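Local structure of surface glycan binding protein B (6E57) at residues V223-N228 with T237-N242; G277-T282 with V305-E310; H363-A368 with H410-D415. The protein binds mixed-linkage beta-glucan at the cell surface and is thought to capture cereal glucan for use by this gut Bacteroides. All coordinates share one frame; numbering follows the deposited sequence.

Overall arrangement
The three contacts follow one another along the chain; none nests or crosses. Contact 1 comes first and closes a loop of eight residues between 228 and 237. Contact 2 closes a longer one, from 283 to 304. The two touch: Asn-228 O lies 2.9 Å from Thr-306 N, a probable hydrogen bond, and Ala-227 packs on Met-281. Contact 3 spans the 41 residues from 369 to 409 in the C-terminal, glycan-binding part. Its centre is about 32 Å from the centre of either other contact. Strand 299-315 ties the two regions together: it carries one side of contact 2 and pairs further on with strand 412-419 of contact 3.

Contact 1: residues V223-N228 with T237-N242; sequences VISGAN and TISGIN
Val-223 and Ile-238 both set a methyl branch opposite the backbone nitrogen, and these branches meet. In Val-223 the branch is CG1 (chi1 171°). In Ile-238 it is CG2, while CG1 lies beside the backbone N (chi1 -74°). The Val-223 CG1 to Ile-238 CG2 distance is 3.3 Å, and the two side chains cross at a slant. The other branch of Ile-238 reaches Ala-227, with Ile-238 CG1 4.3 Å from Ala-227 CB. Ile-267 and Leu-269 of the neighbouring strand 266-270 also pack on Ile-238.

The backbone is joined around Ser-239. Ser-239 O accepts two hydrogen bonds, from Ile-224 N at 2.8 Å and from Ser-225 N at 3.1 Å. The first donor lies in the carbonyl plane; the second is tilted 19° from it. Ser-239 N returns a bond of 2.9 Å to Ser-225 O. The hydroxyls of Ser-225 and Ser-239 do not bond to each other. Instead Ser-225 OG rests 3.6 Å from Ser-239 CB. Ile-224 turns its CB toward the partner strand and lays CD1 along the backbone of Gly-240, with Ile-224 CD1 3.8 Å from Gly-240 CA.

After the bulge the chain bends at Gly-226, whose phi is positive. Its carbonyl oxygen is bound by Trp-236 NE1. Beyond the bend, strand 229-231 pairs in parallel with strand 299-315. Ile-224 and Ser-225 both face Ser-239, a classic beta bulge, and this switch of partners is consistent with the split first strand of an immunoglobulin-like beta-sandwich.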
ATOM      1  N   VAL A 223       1.909  -7.553  11.067  1.00 42.37           N
ATOM      2  CA  VAL A 223       3.045  -6.930  10.399  1.00 42.31           C
ATOM      3  C   VAL A 223       2.634  -6.592   8.960  1.00 42.11           C
ATOM      4  O   VAL A 223       2.169  -7.464   8.223  1.00 42.69           O
ATOM      5  CB  VAL A 223       4.273  -7.857  10.434  1.00 43.07           C
ATOM      6  CG1 VAL A 223       5.408  -7.334   9.567  1.00 42.77           C
ATOM      7  CG2 VAL A 223       4.743  -8.104  11.861  1.00 43.54           C
ATOM      8  N   ILE A 224       2.835  -5.328   8.568  1.00 42.02           N
ATOM      9  CA  ILE A 224       2.282  -4.775   7.330  1.00 43.43           C
ATOM     10  C   ILE A 224       3.399  -4.440   6.330  1.00 44.14           C
ATOM     11  O   ILE A 224       3.252  -4.711   5.136  1.00 46.52           O
ATOM     12  CB  ILE A 224       1.407  -3.542   7.632  1.00 43.90           C
ATOM     13  CG1 ILE A 224       0.204  -3.904   8.506  1.00 46.28           C
ATOM     14  CG2 ILE A 224       0.975  -2.861   6.344  1.00 43.41           C
ATOM     15  CD1 ILE A 224      -0.433  -2.717   9.191  1.00 47.88           C
ATOM     16  N   SER A 225       4.487  -3.816   6.796  1.00 43.54           N
ATOM     17  CA  SER A 225       5.532  -3.343   5.885  1.00 43.85           C
ATOM     18  C   SER A 225       6.907  -3.366   6.559  1.00 43.89           C
ATOM     19  O   SER A 225       7.020  -3.252   7.782  1.00 41.32           O
ATOM     20  CB  SER A 225       5.214  -1.965   5.363  1.00 43.04           C
ATOM     21  OG  SER A 225       5.600  -0.972   6.296  1.00 40.84           O
ATOM     22  N   GLY A 226       7.940  -3.499   5.719  1.00 43.80           N
ATOM     23  CA  GLY A 226       9.333  -3.464   6.122  1.00 44.36           C
ATOM     24  C   GLY A 226       9.905  -4.848   6.372  1.00 44.48           C
ATOM     25  O   GLY A 226      11.059  -4.960   6.753  1.00 48.60           O
ATOM     26  N   ALA A 227       9.112  -5.900   6.128  1.00 43.68           N
ATOM     27  CA  ALA A 227       9.475  -7.271   6.519  1.00 44.19           C
ATOM     28  C   ALA A 227       9.867  -8.131   5.304  1.00 44.00           C
ATOM     29  O   ALA A 227      10.109  -9.319   5.462  1.00 43.74           O
ATOM     30  CB  ALA A 227       8.326  -7.891   7.277  1.00 44.21           C
ATOM     31  N   ASN A 228       9.945  -7.534   4.107  1.00 46.17           N
ATOM     32  CA  ASN A 228      10.282  -8.263   2.874  1.00 47.39           C
ATOM     33  C   ASN A 228      11.798  -8.454   2.762  1.00 47.92           C
ATOM     34  O   ASN A 228      12.254  -9.449   2.203  1.00 47.82           O
ATOM     35  CB  ASN A 228       9.767  -7.549   1.622  1.00 49.57           C
ATOM     36  CG  ASN A 228       8.257  -7.560   1.521  1.00 51.85           C
ATOM     37  OD1 ASN A 228       7.587  -6.688   2.073  1.00 58.32           O
ATOM     38  ND2 ASN A 228       7.714  -8.542   0.818  1.00 49.67           N
ATOM     39  N   THR A 237      13.627  -2.447  11.138  1.00 47.31           N
ATOM     40  CA  THR A 237      12.399  -1.820  11.627  1.00 47.17           C
ATOM     41  C   THR A 237      11.204  -2.325  10.811  1.00 46.38           C
ATOM     42  O   THR A 237      11.193  -2.236   9.581  1.00 43.84           O
ATOM     43  CB  THR A 237      12.515  -0.291  11.622  1.00 47.61           C
ATOM     44  OG1 THR A 237      13.555   0.056  12.536  1.00 49.04           O
ATOM     45  CG2 THR A 237      11.233   0.402  12.026  1.00 46.64           C
ATOM     46  N   ILE A 238      10.203  -2.838  11.537  1.00 46.72           N
ATOM     47  CA  ILE A 238       9.004  -3.459  10.992  1.00 47.30           C
ATOM     48  C   ILE A 238       7.780  -2.674  11.486  1.00 46.26           C
ATOM     49  O   ILE A 238       7.726  -2.281  12.656  1.00 43.79           O
ATOM     50  CB  ILE A 238       8.968  -4.942  11.408  1.00 48.45           C
ATOM     51  CG1 ILE A 238       9.984  -5.762  10.610  1.00 50.66           C
ATOM     52  CG2 ILE A 238       7.568  -5.519  11.296  1.00 50.37           C
ATOM     53  CD1 ILE A 238      10.204  -7.160  11.147  1.00 55.39           C
ATOM     54  N   SER A 239       6.807  -2.459  10.588  1.00 44.37           N
ATOM     55  CA  SER A 239       5.627  -1.625  10.848  1.00 42.96           C
ATOM     56  C   SER A 239       4.349  -2.467  10.771  1.00 42.88           C
ATOM     57  O   SER A 239       4.178  -3.241   9.838  1.00 42.84           O
ATOM     58  CB  SER A 239       5.566  -0.470   9.891  1.00 42.01           C
ATOM     59  OG  SER A 239       6.652   0.414  10.111  1.00 43.39           O
ATOM     60  N   GLY A 240       3.453  -2.268  11.747  1.00 43.41           N
ATOM     61  CA  GLY A 240       2.234  -3.060  11.907  1.00 43.85           C
ATOM     62  C   GLY A 240       1.180  -2.325  12.718  1.00 44.51           C
ATOM     63  O   GLY A 240       1.167  -1.101  12.739  1.00 42.48           O
ATOM     64  N   ILE A 241       0.310  -3.083  13.398  1.00 45.94           N
ATOM     65  CA  ILE A 241      -0.862  -2.511  14.069  1.00 47.51           C
ATOM     66  C   ILE A 241      -0.862  -2.857  15.566  1.00 51.08           C
ATOM     67  O   ILE A 241      -1.100  -1.962  16.382  1.00 61.12           O
ATOM     68  CB  ILE A 241      -2.177  -2.921  13.369  1.00 47.42           C
ATOM     69  CG1 ILE A 241      -3.415  -2.366  14.084  1.00 46.37           C
ATOM     70  CG2 ILE A 241      -2.271  -4.426  13.203  1.00 49.08           C
ATOM     71  CD1 ILE A 241      -3.537  -0.867  14.046  1.00 45.65           C
ATOM     72  N   ASN A 242      -0.616  -4.119  15.944  1.00 46.75           N
ATOM     73  CA  ASN A 242      -0.664  -4.489  17.370  1.00 48.25           C
ATOM     74  C   ASN A 242       0.652  -5.163  17.767  1.00 48.42           C
ATOM     75  O   ASN A 242       0.665  -6.270  18.308  1.00 48.07           O
ATOM     76  CB  ASN A 242      -1.880  -5.364  17.690  1.00 49.00           C
ATOM     77  CG  ASN A 242      -3.193  -4.619  17.566  1.00 49.34           C
ATOM     78  OD1 ASN A 242      -3.351  -3.532  18.122  1.00 50.06           O
ATOM     79  ND2 ASN A 242      -4.145  -5.200  16.855  1.00 48.70           N
TER

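Contact 2: residues G277-T282 with V305-E310; sequences GSYTMT and VTVSTE
Gly-277 and Val-307 exchange two backbone hydrogen bonds, and Tyr-279 and Val-305 exchange two more. Val-307 N to Gly-277 O is 2.9 Å and nearly straight, at 174°. The return bond, Gly-277 N to Val-307 O, is longer at 3.2 Å. Tyr-279 N to Val-305 O is 2.8 Å but more bent, at 145°. Val-305 N also lies 2.8 Å from Tyr-279 O.

Between these pairs stand Ser-278 and Thr-306, a non-hydrogen-bonded pair. Their hydroxyls share the more exposed face but do not bond, with Ser-278 OG 3.9 Å from Thr-306 OG1. This is twisted antiparallel pairing of strands 277-285 and 299-315. Strand 299-315 takes strand 229-231 on its other edge, consistent with the last strand of an immunoglobulin-like sandwich.

Tyr-279, Val-305 and Val-307 project from the other face. The side chains of Tyr-279 and Val-307 cross at about a right angle, with Tyr-279 CD2 3.7 Å from Val-307 CG2. The tyrosine hydroxyl bonds to Ser-275 O. Met-281 bends at chi3 (58°), which folds Met-281 CE back to 3.7 Å from Val-305 CG2. Trp-236 packs against both Met-281 and Val-305.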
ATOM      1  N   GLY A 277      20.216 -15.046   1.202  1.00 48.77           N
ATOM      2  CA  GLY A 277      19.180 -15.936   0.674  1.00 48.47           C
ATOM      3  C   GLY A 277      17.797 -15.584   1.198  1.00 48.19           C
ATOM      4  O   GLY A 277      17.610 -14.532   1.814  1.00 47.04           O
ATOM      5  N   SER A 278      16.835 -16.483   0.940  1.00 48.25           N
ATOM      6  CA  SER A 278      15.430 -16.341   1.352  1.00 48.03           C
ATOM      7  C   SER A 278      15.170 -17.148   2.629  1.00 47.05           C
ATOM      8  O   SER A 278      15.661 -18.265   2.767  1.00 50.62           O
ATOM      9  CB  SER A 278      14.497 -16.778   0.254  1.00 49.72           C
ATOM     10  OG  SER A 278      14.463 -15.817  -0.786  1.00 52.82           O
ATOM     11  N   TYR A 279      14.375 -16.582   3.542  1.00 43.34           N
ATOM     12  CA  TYR A 279      14.088 -17.222   4.819  1.00 43.56           C
ATOM     13  C   TYR A 279      12.623 -17.006   5.208  1.00 43.33           C
ATOM     14  O   TYR A 279      12.005 -16.014   4.824  1.00 43.74           O
ATOM     15  CB  TYR A 279      15.020 -16.684   5.906  1.00 42.95           C
ATOM     16  CG  TYR A 279      16.470 -17.017   5.686  1.00 42.46           C
ATOM     17  CD1 TYR A 279      16.988 -18.243   6.075  1.00 43.14           C
ATOM     18  CD2 TYR A 279      17.322 -16.118   5.063  1.00 41.14           C
ATOM     19  CE1 TYR A 279      18.320 -18.563   5.866  1.00 43.38           C
ATOM     20  CE2 TYR A 279      18.655 -16.422   4.848  1.00 41.42           C
ATOM     21  CZ  TYR A 279      19.157 -17.649   5.251  1.00 42.87           C
ATOM     22  OH  TYR A 279      20.469 -17.956   5.045  1.00 43.99           O
ATOM     23  N   THR A 280      12.100 -17.955   5.988  1.00 43.34           N
ATOM     24  CA  THR A 280      10.779 -17.871   6.580  1.00 43.82           C
ATOM     25  C   THR A 280      10.875 -17.130   7.918  1.00 44.08           C
ATOM     26  O   THR A 280      11.749 -17.430   8.727  1.00 44.13           O
ATOM     27  CB  THR A 280      10.184 -19.269   6.781  1.00 44.89           C
ATOM     28  OG1 THR A 280      10.108 -19.908   5.506  1.00 44.85           O
ATOM     29  CG2 THR A 280       8.814 -19.238   7.420  1.00 45.66           C
ATOM     30  N   MET A 281       9.971 -16.164   8.129  1.00 44.00           N
ATOM     31  CA  MET A 281       9.801 -15.490   9.416  1.00 43.54           C
ATOM     32  C   MET A 281       8.404 -15.816   9.960  1.00 43.28           C
ATOM     33  O   MET A 281       7.421 -15.752   9.228  1.00 42.06           O
ATOM     34  CB  MET A 281       9.961 -13.968   9.289  1.00 43.43           C
ATOM     35  CG  MET A 281       9.509 -13.195  10.529  1.00 44.68           C
ATOM     36  SD  MET A 281      10.124 -11.480  10.620  1.00 45.03           S
ATOM     37  CE  MET A 281       9.492 -10.808   9.086  1.00 43.50           C
ATOM     38  N   THR A 282       8.352 -16.186  11.245  1.00 43.43           N
ATOM     39  CA  THR A 282       7.116 -16.300  12.016  1.00 43.23           C
ATOM     40  C   THR A 282       7.272 -15.469  13.292  1.00 43.72           C
ATOM     41  O   THR A 282       8.324 -14.879  13.519  1.00 43.92           O
ATOM     42  CB  THR A 282       6.791 -17.763  12.342  1.00 43.92           C
ATOM     43  OG1 THR A 282       7.852 -18.268  13.153  1.00 45.14           O
ATOM     44  CG2 THR A 282       6.624 -18.624  11.110  1.00 43.69           C
ATOM     45  N   VAL A 305      11.469 -13.476   3.858  1.00 41.28           N
ATOM     46  CA  VAL A 305      12.443 -12.414   4.095  1.00 40.21           C
ATOM     47  C   VAL A 305      13.677 -12.703   3.240  1.00 40.27           C
ATOM     48  O   VAL A 305      14.247 -13.787   3.334  1.00 41.51           O
ATOM     49  CB  VAL A 305      12.838 -12.328   5.582  1.00 39.68           C
ATOM     50  CG1 VAL A 305      13.775 -11.163   5.852  1.00 38.88           C
ATOM     51  CG2 VAL A 305      11.624 -12.260   6.490  1.00 40.20           C
ATOM     52  N   THR A 306      14.075 -11.724   2.420  1.00 39.75           N
ATOM     53  CA  THR A 306      15.350 -11.758   1.721  1.00 41.46           C
ATOM     54  C   THR A 306      16.403 -11.072   2.598  1.00 41.51           C
ATOM     55  O   THR A 306      16.251  -9.906   2.967  1.00 41.06           O
ATOM     56  CB  THR A 306      15.244 -11.120   0.332  1.00 40.51           C
ATOM     57  OG1 THR A 306      14.343 -11.923  -0.427  1.00 40.29           O
ATOM     58  CG2 THR A 306      16.573 -11.035  -0.389  1.00 41.25           C
ATOM     59  N   VAL A 307      17.459 -11.818   2.934  1.00 43.75           N
ATOM     60  CA  VAL A 307      18.561 -11.319   3.738  1.00 44.55           C
ATOM     61  C   VAL A 307      19.785 -11.140   2.830  1.00 46.17           C
ATOM     62  O   VAL A 307      20.026 -11.947   1.928  1.00 46.14           O
ATOM     63  CB  VAL A 307      18.855 -12.255   4.927  1.00 45.46           C
ATOM     64  CG1 VAL A 307      20.005 -11.745   5.781  1.00 45.47           C
ATOM     65  CG2 VAL A 307      17.619 -12.477   5.786  1.00 45.92           C
ATOM     66  N   SER A 308      20.533 -10.060   3.075  1.00 46.06           N
ATOM     67  CA  SER A 308      21.808  -9.779   2.411  1.00 47.19           C
ATOM     68  C   SER A 308      22.745  -9.066   3.395  1.00 47.47           C
ATOM     69  O   SER A 308      22.277  -8.451   4.349  1.00 49.87           O
ATOM     70  CB  SER A 308      21.600  -8.977   1.148  1.00 45.62           C
ATOM     71  OG  SER A 308      20.670  -7.928   1.359  1.00 44.89           O
ATOM     72  N   THR A 309      24.060  -9.177   3.173  1.00 47.29           N
ATOM     73  CA  THR A 309      25.043  -8.515   4.031  1.00 46.49           C
ATOM     74  C   THR A 309      25.532  -7.245   3.331  1.00 43.04           C
ATOM     75  O   THR A 309      25.824  -7.260   2.137  1.00 39.91           O
ATOM     76  CB  THR A 309      26.209  -9.439   4.406  1.00 49.03           C
ATOM     77  OG1 THR A 309      26.980  -9.689   3.232  1.00 52.66           O
ATOM     78  CG2 THR A 309      25.762 -10.751   5.014  1.00 51.83           C
ATOM     79  N   GLU A 310      25.609  -6.157   4.105  1.00 42.78           N
ATOM     80  CA  GLU A 310      26.064  -4.855   3.645  1.00 41.95           C
ATOM     81  C   GLU A 310      27.584  -4.775   3.817  1.00 40.57           C
ATOM     82  O   GLU A 310      28.087  -4.875   4.932  1.00 40.38           O
ATOM     83  CB  GLU A 310      25.343  -3.765   4.439  1.00 43.93           C
ATOM     84  CG  GLU A 310      25.424  -2.389   3.811  1.00 46.71           C
ATOM     85  CD  GLU A 310      24.352  -1.422   4.282  1.00 50.75           C
ATOM     86  OE1 GLU A 310      23.991  -0.518   3.502  1.00 57.22           O
ATOM     87  OE2 GLU A 310      23.877  -1.575   5.427  1.00 56.35           O
TER

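Contact 3: residues H363-A368 with H410-D415; sequences HKMQLA and HGYYVD. With EDO (1,2-ethanediol), chain I.
His-410 pairs with Lys-364 through two backbone hydrogen bonds. His-410 N to Lys-364 O is 2.8 Å, and Lys-364 N to His-410 O is 3.1 Å. Both donors lie in the plane of the carbonyl they bind. The imidazole of His-410 has other partners: ND1 bonds to Ser-321 OG, and the side chain touches Asp-323, a residue of the glycan pocket. A phosphate ion, probably from the crystallisation liquor, sits about 3 Å from this side chain.

At Gly-411 the chain turns a corner with positive phi, leaving one sheet and entering another. The corner joins the sheet of strand 364-369 to strand 412-419, beside the glycan-binding region. His-363 ND1 donates to Gly-411 O at 2.8 Å. The bond is fairly straight (164°), and the oxygen sits at the ring edge, close to its plane.

Tyr-412 follows and turns its ring back toward strand 364-369. Its CG stands between the backbone N and the carbonyl carbon (chi1 75°), which swings the ring over to Met-365. Met-365 CB lies over one face of the Tyr-412 ring, 3.8 Å from its centroid, as a CH-pi contact. Met-365 SD sits above the Tyr-412 ring, 5.0 Å from its centroid, a more distant Met-aromatic contact. The hydroxyl of Tyr-412 bonds to Val-408 O.

Further along strand 364-369, Gln-366 NE2 bonds weakly to O1 of a 1,2-ethanediol, probably from the crystallisation liquor. Polar groups thus pin the backbone at the corner while sulfur and aromatic groups fill the buried side. The ND1-H of His-363 is the donor to the Gly-411 carbonyl, and this bond fixes the rotation of the ring.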
ATOM      1  N   HIS A 363      23.029  22.546  -1.913  1.00 36.52           N
ATOM      2  CA  HIS A 363      23.511  21.162  -1.848  1.00 36.95           C
ATOM      3  C   HIS A 363      22.969  20.349  -3.033  1.00 37.87           C
ATOM      4  O   HIS A 363      21.761  20.084  -3.111  1.00 38.40           O
ATOM      5  CB  HIS A 363      23.134  20.523  -0.505  1.00 36.68           C
ATOM      6  CG  HIS A 363      23.135  21.481   0.636  1.00 36.81           C
ATOM      7  ND1 HIS A 363      24.283  21.814   1.318  1.00 37.53           N
ATOM      8  CD2 HIS A 363      22.136  22.186   1.206  1.00 38.00           C
ATOM      9  CE1 HIS A 363      23.992  22.683   2.262  1.00 37.66           C
ATOM     10  NE2 HIS A 363      22.684  22.926   2.218  1.00 38.70           N
ATOM     11  N   LYS A 364      23.878  19.952  -3.934  1.00 36.85           N
ATOM     12  CA  LYS A 364      23.574  19.094  -5.076  1.00 36.92           C
ATOM     13  C   LYS A 364      24.624  17.980  -5.174  1.00 33.91           C
ATOM     14  O   LYS A 364      25.815  18.243  -5.012  1.00 32.03           O
ATOM     15  CB  LYS A 364      23.563  19.908  -6.372  1.00 38.75           C
ATOM     16  CG  LYS A 364      22.328  20.768  -6.592  1.00 43.84           C
ATOM     17  CD  LYS A 364      22.111  21.138  -8.045  1.00 49.65           C
ATOM     18  CE  LYS A 364      20.844  21.935  -8.279  1.00 57.39           C
ATOM     19  NZ  LYS A 364      20.920  23.293  -7.686  1.00 61.84           N
ATOM     20  N   MET A 365      24.168  16.750  -5.456  1.00 33.13           N
ATOM     21  CA  MET A 365      25.050  15.602  -5.694  1.00 33.80           C
ATOM     22  C   MET A 365      24.564  14.812  -6.916  1.00 31.70           C
ATOM     23  O   MET A 365      23.397  14.892  -7.300  1.00 33.15           O
ATOM     24  CB  MET A 365      25.101  14.667  -4.480  1.00 36.19           C
ATOM     25  CG  MET A 365      23.853  13.817  -4.301  1.00 40.35           C
ATOM     26  SD  MET A 365      23.961  12.687  -2.886  1.00 46.68           S
ATOM     27  CE  MET A 365      25.276  11.594  -3.422  1.00 46.52           C
ATOM     28  N   GLN A 366      25.487  14.047  -7.509  1.00 29.69           N
ATOM     29  CA  GLN A 366      25.183  13.095  -8.577  1.00 30.00           C
ATOM     30  C   GLN A 366      26.238  11.981  -8.559  1.00 30.46           C
ATOM     31  O   GLN A 366      27.429  12.248  -8.397  1.00 31.04           O
ATOM     32  CB  GLN A 366      25.145  13.793  -9.940  1.00 29.79           C
ATOM     33  CG  GLN A 366      24.628  12.904 -11.068  1.00 29.05           C
ATOM     34  CD  GLN A 366      24.706  13.541 -12.437  1.00 27.05           C
ATOM     35  OE1 GLN A 366      25.593  14.339 -12.724  1.00 25.85           O
ATOM     36  NE2 GLN A 366      23.780  13.171 -13.306  1.00 25.41           N
ATOM     37  N   LEU A 367      25.783  10.733  -8.708  1.00 29.74           N
ATOM     38  CA  LEU A 367      26.670   9.593  -8.928  1.00 29.07           C
ATOM     39  C   LEU A 367      26.998   9.534 -10.422  1.00 29.28           C
ATOM     40  O   LEU A 367      26.100   9.621 -11.252  1.00 27.52           O
ATOM     41  CB  LEU A 367      25.989   8.303  -8.465  1.00 29.97           C
ATOM     42  CG  LEU A 367      26.119   7.982  -6.979  1.00 31.10           C
ATOM     43  CD1 LEU A 367      25.494   9.071  -6.126  1.00 31.66           C
ATOM     44  CD2 LEU A 367      25.493   6.631  -6.667  1.00 32.50           C
ATOM     45  N   ALA A 368      28.287   9.392 -10.744  1.00 28.85           N
ATOM     46  CA  ALA A 368      28.746   9.460 -12.120  1.00 28.80           C
ATOM     47  C   ALA A 368      29.978   8.578 -12.322  1.00 29.82           C
ATOM     48  O   ALA A 368      30.560   8.063 -11.365  1.00 28.37           O
ATOM     49  CB  ALA A 368      29.045  10.892 -12.486  1.00 28.63           C
ATOM     50  N   HIS A 410      28.209  19.718  -5.098  1.00 32.87           N
ATOM     51  CA  HIS A 410      28.635  20.833  -4.251  1.00 33.12           C
ATOM     52  C   HIS A 410      27.929  20.794  -2.892  1.00 32.59           C
ATOM     53  O   HIS A 410      26.759  20.458  -2.804  1.00 33.27           O
ATOM     54  CB  HIS A 410      28.371  22.168  -4.959  1.00 33.97           C
ATOM     55  CG  HIS A 410      28.693  23.362  -4.127  1.00 34.95           C
ATOM     56  ND1 HIS A 410      29.981  23.841  -3.992  1.00 36.30           N
ATOM     57  CD2 HIS A 410      27.907  24.170  -3.385  1.00 35.71           C
ATOM     58  CE1 HIS A 410      29.975  24.895  -3.201  1.00 35.85           C
ATOM     59  NE2 HIS A 410      28.714  25.117  -2.815  1.00 36.93           N
ATOM     60  N   GLY A 411      28.672  21.153  -1.843  1.00 33.44           N
ATOM     61  CA  GLY A 411      28.120  21.510  -0.539  1.00 33.61           C
ATOM     62  C   GLY A 411      27.668  20.311   0.277  1.00 33.22           C
ATOM     63  O   GLY A 411      26.705  20.413   1.050  1.00 32.62           O
ATOM     64  N   TYR A 412      28.366  19.179   0.125  1.00 31.08           N
ATOM     65  CA  TYR A 412      28.068  17.982   0.905  1.00 31.42           C
ATOM     66  C   TYR A 412      29.346  17.170   1.130  1.00 31.33           C
ATOM     67  O   TYR A 412      30.378  17.425   0.508  1.00 32.20           O
ATOM     68  CB  TYR A 412      26.995  17.134   0.222  1.00 30.87           C
ATOM     69  CG  TYR A 412      27.467  16.348  -0.977  1.00 32.14           C
ATOM     70  CD1 TYR A 412      27.488  16.920  -2.238  1.00 33.17           C
ATOM     71  CD2 TYR A 412      27.885  15.031  -0.855  1.00 31.98           C
ATOM     72  CE1 TYR A 412      27.917  16.208  -3.347  1.00 33.37           C
ATOM     73  CE2 TYR A 412      28.315  14.305  -1.954  1.00 32.42           C
ATOM     74  CZ  TYR A 412      28.328  14.895  -3.206  1.00 33.59           C
ATOM     75  OH  TYR A 412      28.744  14.197  -4.302  1.00 33.93           O
ATOM     76  N   TYR A 413      29.243  16.196   2.038  1.00 30.51           N
ATOM     77  CA  TYR A 413      30.312  15.277   2.361  1.00 30.36           C
ATOM     78  C   TYR A 413      29.837  13.854   2.077  1.00 30.09           C
ATOM     79  O   TYR A 413      28.673  13.552   2.303  1.00 32.10           O
ATOM     80  CB  TYR A 413      30.691  15.366   3.839  1.00 31.70           C
ATOM     81  CG  TYR A 413      31.244  16.689   4.299  1.00 32.23           C
ATOM     82  CD1 TYR A 413      30.404  17.697   4.750  1.00 33.48           C
ATOM     83  CD2 TYR A 413      32.610  16.921   4.330  1.00 33.07           C
ATOM     84  CE1 TYR A 413      30.905  18.912   5.194  1.00 33.81           C
ATOM     85  CE2 TYR A 413      33.126  18.127   4.776  1.00 33.15           C
ATOM     86  CZ  TYR A 413      32.272  19.126   5.208  1.00 34.06           C
ATOM     87  OH  TYR A 413      32.778  20.317   5.643  1.00 36.69           O
ATOM     88  N   VAL A 414      30.750  13.002   1.599  1.00 28.00           N
ATOM     89  CA  VAL A 414      30.524  11.565   1.522  1.00 29.46           C
ATOM     90  C   VAL A 414      31.088  10.942   2.805  1.00 30.32           C
ATOM     91  O   VAL A 414      32.270  11.114   3.103  1.00 31.00           O
ATOM     92  CB  VAL A 414      31.171  10.962   0.263  1.00 28.19           C
ATOM     93  CG1 VAL A 414      31.162   9.442   0.296  1.00 29.03           C
ATOM     94  CG2 VAL A 414      30.514  11.482  -1.006  1.00 27.35           C
ATOM     95  N   ASP A 415      30.230  10.236   3.551  1.00 32.00           N
ATOM     96  CA  ASP A 415      30.567   9.703   4.878  1.00 33.88           C
ATOM     97  C   ASP A 415      30.700   8.172   4.848  1.00 33.74           C
ATOM     98  O   ASP A 415      31.454   7.610   5.644  1.00 35.09           O
ATOM     99  CB  ASP A 415      29.528  10.124   5.921  1.00 35.97           C
ATOM    100  CG  ASP A 415      29.450  11.623   6.159  1.00 37.22           C
ATOM    101  OD1 ASP A 415      30.521  12.269   6.187  1.00 38.47           O
ATOM    102  OD2 ASP A 415      28.314  12.135   6.325  1.00 37.25           O
TER
HETATM  103  C1  EDO I 507      23.435  14.515 -16.981  1.00 65.00           C
HETATM  104  O1  EDO I 507      22.435  13.686 -16.371  1.00 62.92           O
HETATM  105  C2  EDO I 507      24.824  13.925 -16.740  1.00 61.09           C
HETATM  106  O2  EDO I 507      25.192  13.036 -17.807  1.00 55.15           O